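Local coordinates for phosphogluconate dehydrogenase NAD-binding putative C-terminal domain-containing protein (Sinorhizobium meliloti, PDB 4EZB) that is of unknown function but is probably an NAD(P)-dependent oxidoreductase related to 6-phosphogluconate dehydrogenase, at residues Asp89-Leu94 against Ala115-Leu120; Thr258-Ala263 against Arg278-Thr283; Arg248-Gly253 against Gln294-Asn299; Gln37-Gly42 against Glu156-Leu161; Val123-Lys128 against Ala191-Met196. All coordinates share one frame; numbering follows the deposited sequence.

Interaction 1. Residues Asp89-Leu94 against Ala115-Leu120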
# COMPACT_ATOMS: atom_id res chain seq x y z
N ASP A 89 -30.80 16.17 -26.56
CA ASP A 89 -31.30 15.39 -25.43
C ASP A 89 -30.19 15.14 -24.41
O ASP A 89 -30.45 15.08 -23.21
CB ASP A 89 -31.84 14.03 -25.89
CG ASP A 89 -32.82 14.14 -27.04
OD1 ASP A 89 -33.97 14.61 -26.81
OD2 ASP A 89 -32.43 13.78 -28.17
N VAL A 90 -28.97 14.97 -24.91
CA VAL A 90 -27.81 14.70 -24.09
C VAL A 90 -26.66 15.60 -24.50
O VAL A 90 -26.23 15.57 -25.64
CB VAL A 90 -27.37 13.24 -24.24
CG1 VAL A 90 -26.13 12.98 -23.40
CG2 VAL A 90 -28.51 12.30 -23.84
N VAL A 91 -26.17 16.39 -23.56
CA VAL A 91 -25.01 17.20 -23.77
C VAL A 91 -23.78 16.61 -23.05
O VAL A 91 -23.82 16.36 -21.83
CB VAL A 91 -25.28 18.65 -23.29
CG1 VAL A 91 -24.07 19.54 -23.57
CG2 VAL A 91 -26.53 19.20 -23.97
N LEU A 92 -22.72 16.35 -23.82
CA LEU A 92 -21.47 15.81 -23.28
C LEU A 92 -20.41 16.94 -23.12
O LEU A 92 -20.02 17.59 -24.10
CB LEU A 92 -20.92 14.71 -24.19
CG LEU A 92 -21.76 13.44 -24.45
CD1 LEU A 92 -20.91 12.35 -25.11
CD2 LEU A 92 -22.39 12.85 -23.19
N SER A 93 -19.95 17.17 -21.90
CA SER A 93 -18.97 18.24 -21.65
C SER A 93 -17.57 17.66 -21.57
O SER A 93 -17.24 17.01 -20.62
CB SER A 93 -19.29 19.00 -20.36
OG SER A 93 -18.47 20.16 -20.24
N LEU A 94 -16.77 17.89 -22.60
CA LEU A 94 -15.37 17.45 -22.60
C LEU A 94 -14.54 18.68 -22.93
O LEU A 94 -14.40 19.07 -24.09
CB LEU A 94 -15.13 16.37 -23.64
CG LEU A 94 -15.65 14.96 -23.37
CD1 LEU A 94 -16.17 14.30 -24.66
CD2 LEU A 94 -14.54 14.12 -22.74
N ALA A 115 -33.56 17.70 -21.01
CA ALA A 115 -32.18 17.41 -21.41
C ALA A 115 -31.29 17.01 -20.23
O ALA A 115 -31.49 17.47 -19.11
CB ALA A 115 -31.59 18.59 -22.13
N VAL A 116 -30.31 16.16 -20.50
CA VAL A 116 -29.31 15.77 -19.51
C VAL A 116 -27.92 16.29 -19.93
O VAL A 116 -27.49 16.05 -21.05
CB VAL A 116 -29.29 14.23 -19.32
CG1 VAL A 116 -28.29 13.85 -18.24
CG2 VAL A 116 -30.67 13.71 -18.95
N PHE A 117 -27.28 17.06 -19.06
CA PHE A 117 -25.90 17.51 -19.21
C PHE A 117 -25.04 16.48 -18.48
O PHE A 117 -25.23 16.28 -17.26
CB PHE A 117 -25.77 18.86 -18.52
CG PHE A 117 -24.44 19.56 -18.72
CD1 PHE A 117 -24.24 20.41 -19.81
CD2 PHE A 117 -23.42 19.40 -17.78
CE1 PHE A 117 -23.03 21.08 -19.97
CE2 PHE A 117 -22.21 20.07 -17.93
CZ PHE A 117 -22.02 20.92 -19.03
N ILE A 118 -24.16 15.79 -19.20
CA ILE A 118 -23.26 14.84 -18.58
C ILE A 118 -21.87 15.45 -18.56
O ILE A 118 -21.28 15.78 -19.60
CB ILE A 118 -23.21 13.46 -19.30
CG1 ILE A 118 -24.60 12.89 -19.54
CG2 ILE A 118 -22.38 12.47 -18.49
CD1 ILE A 118 -24.57 11.55 -20.27
N ASP A 119 -21.33 15.63 -17.37
CA ASP A 119 -20.03 16.26 -17.25
C ASP A 119 -18.99 15.18 -17.29
O ASP A 119 -18.93 14.38 -16.37
CB ASP A 119 -19.93 17.04 -15.95
CG ASP A 119 -18.67 17.87 -15.89
OD1 ASP A 119 -18.79 19.13 -15.99
OD2 ASP A 119 -17.55 17.27 -15.75
N LEU A 120 -18.18 15.13 -18.33
CA LEU A 120 -17.16 14.07 -18.41
C LEU A 120 -15.74 14.53 -18.14
O LEU A 120 -14.78 13.81 -18.45
CB LEU A 120 -17.20 13.39 -19.79
CG LEU A 120 -18.55 12.86 -20.19
CD1 LEU A 120 -18.54 12.53 -21.68
CD2 LEU A 120 -18.90 11.65 -19.33
O HOH W 1 -18.91 21.36 -17.74
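Val90 to Ser93 pair in parallel with Val116 to Asp119, two neighbouring strands in the middle of the sheet of a Rossmann-like domain. Helix 100-107 joins them in a beta-alpha-beta crossover, and strands 26-30 and 141-147 flank the pair. Five backbone bonds alternate between the strands in the parallel manner. The tightest is Ile118 N to Val91 O, at 2.7 Å, with a C=O...N angle of 175°. At the outgoing end Leu120 N reaches Ser93 O at 3.1 Å, where the strands give way to loops.

Beta-branched and leucine side chains suit the face made by Val90, Leu92, Val116 and Ile118, part of which lies under helix 167-175. Ile118 CD1 rests against both Val90 CG1 (3.8 Å) and Leu92 CD2 (3.9 Å). The side chains of Leu92 and Ile118 run side by side, pointing the same way.

On the other face, beneath helix 100-107, Phe117 spans two residues of its neighbour. With CG anti to the backbone N (chi1 -173°), its ring lies alongside the other strand: CD1 meets Val91 CG1 at 3.9 Å, and CZ meets Ser93 CB at 3.6 Å. Serine is small enough to leave room for that ring end. Asp119 lies beyond it, its OD2 held by Lys128 in a salt bridge and by the backbone N of Asn121. A water in the plane of the Phe117 ring, at its edge, ties the strands together: it accepts from Ser93 OG at 2.8 Å and donates to Asp119 OD1 at 2.8 Å.

Interaction 2. Residues Thr258-Ala263 against Arg278-Thr283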
# COMPACT_ATOMS: atom_id res chain seq x y z
N THR A 258 -0.06 12.93 -11.04
CA THR A 258 -1.22 13.82 -11.17
C THR A 258 -2.48 13.11 -10.66
O THR A 258 -3.14 13.62 -9.76
CB THR A 258 -1.46 14.29 -12.61
OG1 THR A 258 -0.21 14.45 -13.28
CG2 THR A 258 -2.21 15.62 -12.62
N GLU A 259 -2.78 11.94 -11.21
CA GLU A 259 -3.89 11.07 -10.75
C GLU A 259 -3.91 10.87 -9.22
O GLU A 259 -4.98 10.83 -8.61
CB GLU A 259 -3.82 9.70 -11.44
CG GLU A 259 -3.89 9.75 -12.95
CD GLU A 259 -3.56 8.41 -13.59
OE1 GLU A 259 -4.16 7.39 -13.19
OE2 GLU A 259 -2.70 8.38 -14.50
N MSE A 260 -2.72 10.73 -8.62
CA MSE A 260 -2.56 10.59 -7.16
C MSE A 260 -2.84 11.88 -6.42
O MSE A 260 -3.50 11.86 -5.38
CB MSE A 260 -1.17 10.06 -6.78
CG MSE A 260 -1.18 9.21 -5.51
SE MSE A 260 -2.63 7.86 -5.53
CE MSE A 260 -2.15 6.74 -3.98
N THR A 261 -2.33 13.00 -6.95
CA THR A 261 -2.54 14.33 -6.35
C THR A 261 -4.03 14.69 -6.30
O THR A 261 -4.50 15.27 -5.32
CB THR A 261 -1.78 15.44 -7.12
OG1 THR A 261 -0.46 15.00 -7.43
CG2 THR A 261 -1.71 16.73 -6.28
N GLU A 262 -4.75 14.34 -7.35
CA GLU A 262 -6.19 14.55 -7.42
C GLU A 262 -6.89 13.68 -6.38
O GLU A 262 -7.79 14.16 -5.69
CB GLU A 262 -6.72 14.25 -8.82
CG GLU A 262 -6.39 15.30 -9.86
CD GLU A 262 -6.16 14.71 -11.24
OE1 GLU A 262 -6.61 13.57 -11.50
OE2 GLU A 262 -5.51 15.38 -12.07
N ALA A 263 -6.45 12.42 -6.28
CA ALA A 263 -7.04 11.47 -5.32
C ALA A 263 -6.93 11.91 -3.86
O ALA A 263 -7.89 11.78 -3.09
CB ALA A 263 -6.50 10.07 -5.53
N ARG A 278 -1.03 11.02 -0.30
CA ARG A 278 -0.00 12.04 -0.47
C ARG A 278 1.40 11.40 -0.54
O ARG A 278 2.21 11.77 -1.39
CB ARG A 278 -0.08 13.09 0.64
CG ARG A 278 -1.29 14.01 0.58
CD ARG A 278 -1.08 15.13 -0.42
NE ARG A 278 -2.23 16.03 -0.48
CZ ARG A 278 -2.55 16.77 -1.54
NH1 ARG A 278 -1.80 16.73 -2.64
NH2 ARG A 278 -3.62 17.55 -1.51
N ALA A 279 1.66 10.42 0.33
CA ALA A 279 2.98 9.78 0.38
C ALA A 279 3.22 8.99 -0.91
O ALA A 279 4.32 9.00 -1.43
CB ALA A 279 3.12 8.88 1.60
N ALA A 280 2.16 8.36 -1.45
CA ALA A 280 2.32 7.56 -2.68
C ALA A 280 2.68 8.41 -3.92
O ALA A 280 3.61 8.07 -4.68
CB ALA A 280 1.09 6.70 -2.92
N CYS A 281 1.96 9.52 -4.08
CA CYS A 281 2.24 10.57 -5.05
C CYS A 281 3.68 11.05 -4.97
O CYS A 281 4.39 11.05 -5.97
CB CYS A 281 1.25 11.73 -4.84
SG CYS A 281 1.81 13.39 -5.33
N GLU A 282 4.12 11.48 -3.78
CA GLU A 282 5.52 11.81 -3.56
C GLU A 282 6.45 10.67 -4.04
O GLU A 282 7.44 10.91 -4.75
CB GLU A 282 5.78 12.11 -2.09
CG GLU A 282 7.25 11.87 -1.70
CD GLU A 282 7.68 12.54 -0.41
OE1 GLU A 282 8.86 12.33 -0.02
OE2 GLU A 282 6.87 13.26 0.20
N THR A 283 6.13 9.44 -3.65
CA THR A 283 6.99 8.29 -3.90
C THR A 283 7.13 8.00 -5.38
O THR A 283 8.24 7.81 -5.88
CB THR A 283 6.49 7.03 -3.18
OG1 THR A 283 6.45 7.28 -1.76
CG2 THR A 283 7.42 5.82 -3.46
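Met260, built as selenomethionine, lays its side chain against one turn of the facing helix, CB over Cys281 CB at 3.5 Å and CG beside Cys281 N. A bend at chi2 (48°) turns the chain across that helix, from Cys281 to its Ala280 side, where CE reaches Ala280 CB at 3.4 Å, tighter than ordinary van der Waals contact. Alanine and cysteine suit this spot because short side chains let a long, flexible one lie between the two backbones. The CA atoms of Met260 and Cys281 are accordingly only 5.2 Å apart. The segments belong to helices 238-268 and 275-291, consecutive in the chain and packed as an antiparallel helical hairpin, with axes 8.6 Å apart and 163° between their directions. Thr261 works at the flank of this seam. Its OG1 bonds back to Val257 O of its own helix, a usual way for a threonine to satisfy its hydroxyl within a helix. Its methyl CG2 meets the edge of the Arg278 guanidinium, near the guanidinium plane and 3.6 Å from NH1. Arg278 starts out pointing away but bends back across the groove, where its NE forms a salt bridge with Glu268. Beyond Ala280, Met276 of the second subunit packs against this helix.

Interaction 3. Residues Arg248-Gly253 against Gln294-Asn299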
# COMPACT_ATOMS: atom_id res chain seq x y z
N ARG A 248 5.30 0.86 -15.02
CA ARG A 248 4.34 1.94 -15.04
C ARG A 248 4.92 3.23 -14.43
O ARG A 248 4.71 4.32 -14.97
CB ARG A 248 3.08 1.50 -14.28
CG ARG A 248 1.80 1.62 -15.08
CD ARG A 248 1.69 0.64 -16.25
NE ARG A 248 0.98 1.27 -17.36
CZ ARG A 248 -0.35 1.41 -17.45
NH1 ARG A 248 -1.15 0.94 -16.49
NH2 ARG A 248 -0.88 2.02 -18.50
N THR A 249 5.62 3.12 -13.30
CA THR A 249 6.33 4.27 -12.70
C THR A 249 7.40 4.81 -13.65
O THR A 249 7.56 6.03 -13.78
CB THR A 249 7.03 3.92 -11.37
OG1 THR A 249 6.14 3.15 -10.55
CG2 THR A 249 7.45 5.19 -10.60
N PHE A 250 8.13 3.92 -14.32
CA PHE A 250 9.16 4.32 -15.27
C PHE A 250 8.53 5.15 -16.40
O PHE A 250 8.87 6.33 -16.58
CB PHE A 250 9.90 3.08 -15.84
CG PHE A 250 10.92 3.41 -16.90
CD1 PHE A 250 11.94 4.33 -16.66
CD2 PHE A 250 10.88 2.77 -18.13
CE1 PHE A 250 12.88 4.62 -17.64
CE2 PHE A 250 11.82 3.07 -19.11
CZ PHE A 250 12.83 3.99 -18.86
N GLU A 251 7.60 4.54 -17.12
CA GLU A 251 7.00 5.13 -18.31
C GLU A 251 6.09 6.32 -17.98
O GLU A 251 6.35 7.43 -18.44
CB GLU A 251 6.25 4.06 -19.11
CG GLU A 251 6.34 4.28 -20.61
CD GLU A 251 5.39 3.39 -21.40
OE1 GLU A 251 4.67 2.57 -20.79
OE2 GLU A 251 5.37 3.51 -22.65
N HIS A 252 5.05 6.11 -17.18
CA HIS A 252 4.00 7.13 -17.00
C HIS A 252 4.04 7.80 -15.63
O HIS A 252 3.03 8.31 -15.17
CB HIS A 252 2.60 6.53 -17.21
CG HIS A 252 2.47 5.68 -18.44
ND1 HIS A 252 2.28 4.32 -18.37
CD2 HIS A 252 2.51 6.00 -19.75
CE1 HIS A 252 2.20 3.83 -19.60
NE2 HIS A 252 2.34 4.83 -20.45
N GLY A 253 5.20 7.79 -14.97
CA GLY A 253 5.28 8.27 -13.59
C GLY A 253 4.72 9.67 -13.39
O GLY A 253 4.08 9.96 -12.37
N GLN A 294 18.83 6.85 -17.08
CA GLN A 294 19.64 5.82 -16.42
C GLN A 294 19.81 4.58 -17.30
O GLN A 294 20.31 3.55 -16.85
CB GLN A 294 19.02 5.42 -15.06
CG GLN A 294 18.81 6.56 -14.07
CD GLN A 294 20.11 7.25 -13.68
OE1 GLN A 294 21.06 6.61 -13.24
NE2 GLN A 294 20.16 8.58 -13.86
N GLY A 295 19.36 4.68 -18.55
CA GLY A 295 19.51 3.60 -19.54
C GLY A 295 18.59 2.43 -19.32
O GLY A 295 18.84 1.33 -19.81
N LEU A 296 17.51 2.67 -18.56
CA LEU A 296 16.48 1.66 -18.29
C LEU A 296 15.51 1.60 -19.44
O LEU A 296 15.37 2.56 -20.19
CB LEU A 296 15.70 2.05 -17.04
CG LEU A 296 16.43 1.97 -15.70
CD1 LEU A 296 15.58 2.64 -14.63
CD2 LEU A 296 16.70 0.50 -15.36
N SER A 297 14.81 0.47 -19.55
CA SER A 297 13.77 0.24 -20.56
C SER A 297 12.50 -0.27 -19.85
O SER A 297 12.61 -0.97 -18.83
CB SER A 297 14.30 -0.79 -21.57
OG SER A 297 13.26 -1.45 -22.27
N VAL A 298 11.31 0.06 -20.37
CA VAL A 298 10.03 -0.38 -19.76
C VAL A 298 9.97 -1.91 -19.63
O VAL A 298 9.21 -2.46 -18.83
CB VAL A 298 8.78 0.15 -20.51
CG1 VAL A 298 8.83 1.66 -20.70
CG2 VAL A 298 8.60 -0.54 -21.86
N ASN A 299 10.79 -2.56 -20.44
CA ASN A 299 10.90 -4.00 -20.53
C ASN A 299 11.78 -4.62 -19.43
O ASN A 299 11.85 -5.85 -19.31
CB ASN A 299 11.48 -4.33 -21.91
CG ASN A 299 11.12 -5.72 -22.38
OD1 ASN A 299 10.23 -6.36 -21.82
ND2 ASN A 299 11.82 -6.20 -23.41
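Glu251 and Val298 bring a turn of helix 238-268 and an irregular loop to within 6.5 Å, measured between their CA atoms, and no hydrogen bond joins the two backbones. The link is made by Phe250. A chi1 of 176° swings the ring away from its own backbone N and out against the loop from Leu296 to Val298. Leu296 contributes an off-centre CH-pi contact, its CB 4.2 Å from the ring centroid and 28° off the normal. Further round, the ring meets main-chain atoms obliquely: CZ is 3.2 Å from Leu296 O, and CE2 is 3.3 Å from Val298 N. A flat aromatic suits this place because it can lie close to peptide groups while still offering carbon to the side chains beside them. Val298 CG1 meets the ring at CD2, 3.5 Å away, and on the same branch takes the aliphatic part of Glu251, whose CG comes to 3.6 Å while the chain extends onward at the protein surface. If Phe250 were cut back to an alanine, Leu296 CB and Val298 CG1 would lose their aromatic partner, and the loop is likely to be freer to shift over the helix.

The loop keeps its shape by local means. Ser297 OG accepts from Asn299 N, making an ST turn shortly before helix 301-312, and Asp300 OD2 accepts from Ser297 N. The rest of Leu296 turns to Phe305 and Val308 of helix 301-312 and to Met291 of helix 275-291.

Interaction 4. Residues Gln37-Gly42 against Glu156-Leu161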
# COMPACT_ATOMS: atom_id res chain seq x y z
N GLN A 37 -13.73 13.81 -30.43
CA GLN A 37 -13.67 13.40 -31.84
C GLN A 37 -13.74 11.88 -32.03
O GLN A 37 -14.59 11.38 -32.78
CB GLN A 37 -12.43 13.98 -32.53
CG GLN A 37 -12.67 15.38 -33.08
CD GLN A 37 -11.39 16.10 -33.47
OE1 GLN A 37 -10.36 15.47 -33.73
NE2 GLN A 37 -11.45 17.42 -33.52
N SER A 38 -12.87 11.15 -31.33
CA SER A 38 -12.94 9.68 -31.30
C SER A 38 -14.30 9.14 -30.84
O SER A 38 -14.82 8.21 -31.45
CB SER A 38 -11.82 9.10 -30.44
OG SER A 38 -11.62 9.90 -29.30
N ILE A 39 -14.88 9.72 -29.79
CA ILE A 39 -16.23 9.31 -29.38
C ILE A 39 -17.22 9.52 -30.52
O ILE A 39 -17.94 8.59 -30.91
CB ILE A 39 -16.73 9.99 -28.08
CG1 ILE A 39 -16.01 9.39 -26.87
CG2 ILE A 39 -18.23 9.80 -27.92
CD1 ILE A 39 -16.15 10.21 -25.60
N ALA A 40 -17.26 10.74 -31.06
CA ALA A 40 -18.18 11.07 -32.15
C ALA A 40 -17.85 10.27 -33.39
O ALA A 40 -18.73 9.97 -34.21
CB ALA A 40 -18.15 12.56 -32.45
N GLY A 41 -16.57 9.92 -33.53
CA GLY A 41 -16.09 9.02 -34.58
C GLY A 41 -16.87 7.72 -34.64
O GLY A 41 -17.55 7.44 -35.63
N GLY A 42 -16.78 6.94 -33.55
CA GLY A 42 -17.47 5.65 -33.44
C GLY A 42 -18.99 5.67 -33.50
O GLY A 42 -19.62 4.65 -33.76
N GLU A 156 -15.98 5.28 -28.72
CA GLU A 156 -17.27 5.41 -28.04
C GLU A 156 -17.59 4.31 -26.99
O GLU A 156 -18.64 4.37 -26.32
CB GLU A 156 -18.40 5.48 -29.07
CG GLU A 156 -18.88 4.14 -29.58
CD GLU A 156 -18.02 3.54 -30.68
OE1 GLU A 156 -16.78 3.68 -30.65
OE2 GLU A 156 -18.60 2.91 -31.59
N LYS A 157 -16.70 3.34 -26.87
CA LYS A 157 -16.89 2.23 -25.94
C LYS A 157 -15.93 2.33 -24.76
O LYS A 157 -15.80 1.41 -23.95
CB LYS A 157 -16.72 0.90 -26.67
CG LYS A 157 -17.62 0.78 -27.89
CD LYS A 157 -17.98 -0.67 -28.15
CE LYS A 157 -18.78 -0.80 -29.44
NZ LYS A 157 -20.04 0.00 -29.44
N VAL A 158 -15.24 3.46 -24.70
CA VAL A 158 -14.47 3.83 -23.53
C VAL A 158 -15.37 3.68 -22.29
O VAL A 158 -16.57 4.10 -22.33
CB VAL A 158 -13.90 5.27 -23.71
CG1 VAL A 158 -15.02 6.32 -23.75
CG2 VAL A 158 -12.85 5.60 -22.67
N PRO A 159 -14.85 3.03 -21.24
CA PRO A 159 -15.63 2.88 -20.00
C PRO A 159 -15.89 4.25 -19.35
O PRO A 159 -14.94 5.00 -19.05
CB PRO A 159 -14.75 1.99 -19.11
CG PRO A 159 -13.36 2.11 -19.68
CD PRO A 159 -13.55 2.33 -21.16
N ILE A 160 -17.17 4.57 -19.19
CA ILE A 160 -17.59 5.78 -18.46
C ILE A 160 -18.43 5.37 -17.25
O ILE A 160 -19.32 4.54 -17.37
CB ILE A 160 -18.34 6.76 -19.39
CG1 ILE A 160 -17.37 7.31 -20.43
CG2 ILE A 160 -18.97 7.90 -18.59
CD1 ILE A 160 -17.99 8.05 -21.60
N LEU A 161 -18.10 5.91 -16.07
CA LEU A 161 -18.98 5.80 -14.92
C LEU A 161 -19.87 7.05 -14.83
O LEU A 161 -19.39 8.17 -15.06
CB LEU A 161 -18.16 5.63 -13.65
CG LEU A 161 -17.24 4.37 -13.58
CD1 LEU A 161 -16.60 4.20 -12.21
CD2 LEU A 161 -17.97 3.08 -13.98
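Gly42 N to Ser38 O, at 3.1 Å, is the backbone bond that sets the helical turn against which Glu156 lays its carboxylate. The turn belongs to helix 34-44 of the Rossmann-like domain, whose first turn completes a glycine-rich pattern (Gly31, Gly33, Ala36) resembling a dinucleotide-binding turn. Glu156 lies near the end of a short 3-10 segment that leads into strand 159-163, so the contact brings the far part of the sheet back to this helix. No hydrogen bond crosses it. Glu156 CB rests on Ile39 O at 3.6 Å; from there CG takes the crowded position between backbone N and carbonyl (chi1 84°), and a bend at chi2 folds the carboxylate over Gly42. Glycine fits because a CB would run into Glu156 OE1, which lies 3.5 Å from Gly42 CA. Ile39 CD1 comes no nearer than 4.5 Å to Val158 CG1, a loose contact, and on its own side Ile39 also touches Phe29 of strand 26-30. Glu156 OE2 and Gly42 O, both acceptors, are close but not hydrogen-bonded, which leaves the exact placing of the carboxylate doubtful. Lys157 NZ, hydrogen-bonded to Gly178 O, makes only a long ion pair with Glu156 OE2, at 3.9 Å.

Interaction 5. Residues Val123-Lys128 against Ala191-Met196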
# COMPACT_ATOMS: atom_id res chain seq x y z
N VAL A 123 -12.17 16.13 -13.31
CA VAL A 123 -12.15 16.94 -12.10
C VAL A 123 -12.71 16.14 -10.91
O VAL A 123 -13.30 15.08 -11.11
CB VAL A 123 -12.88 18.30 -12.31
CG1 VAL A 123 -12.11 19.16 -13.30
CG2 VAL A 123 -14.32 18.10 -12.78
N GLY A 124 -12.48 16.62 -9.69
CA GLY A 124 -12.95 15.90 -8.51
C GLY A 124 -14.41 16.19 -8.23
O GLY A 124 -14.97 17.06 -8.88
N PRO A 125 -15.03 15.46 -7.26
CA PRO A 125 -16.47 15.58 -6.95
C PRO A 125 -16.88 16.98 -6.50
O PRO A 125 -18.03 17.37 -6.66
CB PRO A 125 -16.68 14.58 -5.79
CG PRO A 125 -15.32 14.33 -5.25
CD PRO A 125 -14.42 14.39 -6.46
N ASP A 126 -15.93 17.71 -5.95
CA ASP A 126 -16.09 19.11 -5.52
C ASP A 126 -16.49 20.03 -6.69
O ASP A 126 -17.55 20.68 -6.65
CB ASP A 126 -14.76 19.57 -4.92
CG ASP A 126 -13.56 18.77 -5.48
OD1 ASP A 126 -12.87 19.30 -6.38
OD2 ASP A 126 -13.34 17.60 -5.06
N THR A 127 -15.64 20.05 -7.72
CA THR A 127 -15.91 20.75 -8.98
C THR A 127 -17.14 20.21 -9.69
O THR A 127 -17.94 20.97 -10.23
CB THR A 127 -14.70 20.66 -9.94
OG1 THR A 127 -13.51 20.99 -9.23
CG2 THR A 127 -14.86 21.65 -11.09
N LYS A 128 -17.31 18.89 -9.69
CA LYS A 128 -18.51 18.29 -10.27
C LYS A 128 -19.76 18.87 -9.60
O LYS A 128 -20.76 19.11 -10.28
CB LYS A 128 -18.55 16.77 -10.06
CG LYS A 128 -17.49 15.96 -10.80
CD LYS A 128 -17.53 16.11 -12.33
CE LYS A 128 -16.77 14.94 -12.94
NZ LYS A 128 -16.85 14.98 -14.42
N ALA A 191 -19.23 9.05 -9.16
CA ALA A 191 -18.48 8.47 -10.27
C ALA A 191 -17.02 8.93 -10.22
O ALA A 191 -16.11 8.13 -10.42
CB ALA A 191 -19.11 8.84 -11.62
N SER A 192 -16.79 10.22 -9.97
CA SER A 192 -15.43 10.70 -9.88
C SER A 192 -14.79 10.26 -8.56
O SER A 192 -13.59 9.99 -8.52
CB SER A 192 -15.34 12.21 -10.07
OG SER A 192 -15.99 12.90 -9.01
N SER A 193 -15.60 10.14 -7.51
CA SER A 193 -15.12 9.61 -6.25
C SER A 193 -14.59 8.20 -6.43
O SER A 193 -13.49 7.89 -6.02
CB SER A 193 -16.20 9.63 -5.20
OG SER A 193 -16.35 10.97 -4.75
N LEU A 194 -15.38 7.36 -7.08
CA LEU A 194 -15.01 5.99 -7.37
C LEU A 194 -13.71 5.89 -8.22
O LEU A 194 -12.82 5.09 -7.90
CB LEU A 194 -16.18 5.31 -8.08
CG LEU A 194 -16.11 3.83 -8.38
CD1 LEU A 194 -15.57 3.11 -7.17
CD2 LEU A 194 -17.51 3.32 -8.68
N LYS A 195 -13.61 6.69 -9.27
CA LYS A 195 -12.43 6.73 -10.13
C LYS A 195 -11.17 7.10 -9.32
O LYS A 195 -10.14 6.43 -9.40
CB LYS A 195 -12.63 7.74 -11.27
CG LYS A 195 -11.37 7.97 -12.09
CD LYS A 195 -11.62 8.81 -13.33
CE LYS A 195 -10.30 9.17 -14.00
NZ LYS A 195 -10.49 9.88 -15.29
N MSE A 196 -11.29 8.16 -8.54
CA MSE A 196 -10.20 8.66 -7.71
C MSE A 196 -9.77 7.72 -6.61
O MSE A 196 -8.57 7.51 -6.41
CB MSE A 196 -10.66 9.96 -7.08
CG MSE A 196 -9.61 11.02 -7.36
SE MSE A 196 -9.97 11.94 -9.07
CE MSE A 196 -11.84 12.51 -8.76
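The start of helix 125-136, with Gly124 at its N-cap and Pro125 as its first residue, packs against Ser192, Ser193 and Met196 near the beginning of the long helix 190-218. Proline suits the first turn of a helix, since it has no N-H to offer and none is needed there. Ser192 OG comes to 3.2 Å from Pro125 N, but with no hydrogen to share this is plain contact. The hydroxyl makes a weak bond to Gly189 O instead. Pro125 lies across the two serines: CD is 3.3 Å from Ser192 OG, and CG is 3.5 Å from Ser193 OG, which is hydrogen-bonded to Gly189 O. Small polar residues let the pyrrolidine ring come close here.

Met196, built as selenomethionine, is bent at chi2 and chi3 (89° and 54°), which curls its methyl CE back to Gly124 CA at 3.6 Å and Pro125 CD at 3.9 Å. A CB on Gly124 would run into Asp126 OD2 of its own helix start, so glycine suits the N-cap here. With the ring of Pro125 reduced to an alanine here, a gap is likely to open beside both serine hydroxyls, and CE would lose the CD it rests on. Lys128 joins only with CG, 3.8 Å from Ser192 OG. Met196 also touches Glu262, Ala263 and Thr266 of helix 238-268, so the cluster lies where the nucleotide-binding-like domain meets the helical one, a junction spanned by a long helix as in relatives of 6-phosphogluconate dehydrogenase.

Overall arrangement
Interactions 1, 4 and 5 form a connected group around the Rossmann-like sheet, whereas interactions 2 and 3 belong to the helical part. Interaction 1 meets interaction 4 through Leu120 CD2 and Ile160 CG2, 3.8 Å apart, and meets interaction 5 through the salt bridge of Asp119 OD2 with Lys128 NZ at 2.7 Å. Interactions 4 and 5 touch at Leu161 and Leu194. Interaction 5 carries the group to the helices: Met196 CG lies 3.3 Å from Ala263 CA of interaction 2. Interactions 2 and 3 share helix 238-268, their centres about 18 Å apart, while the centres of interactions 1 and 3 are about 37 Å apart.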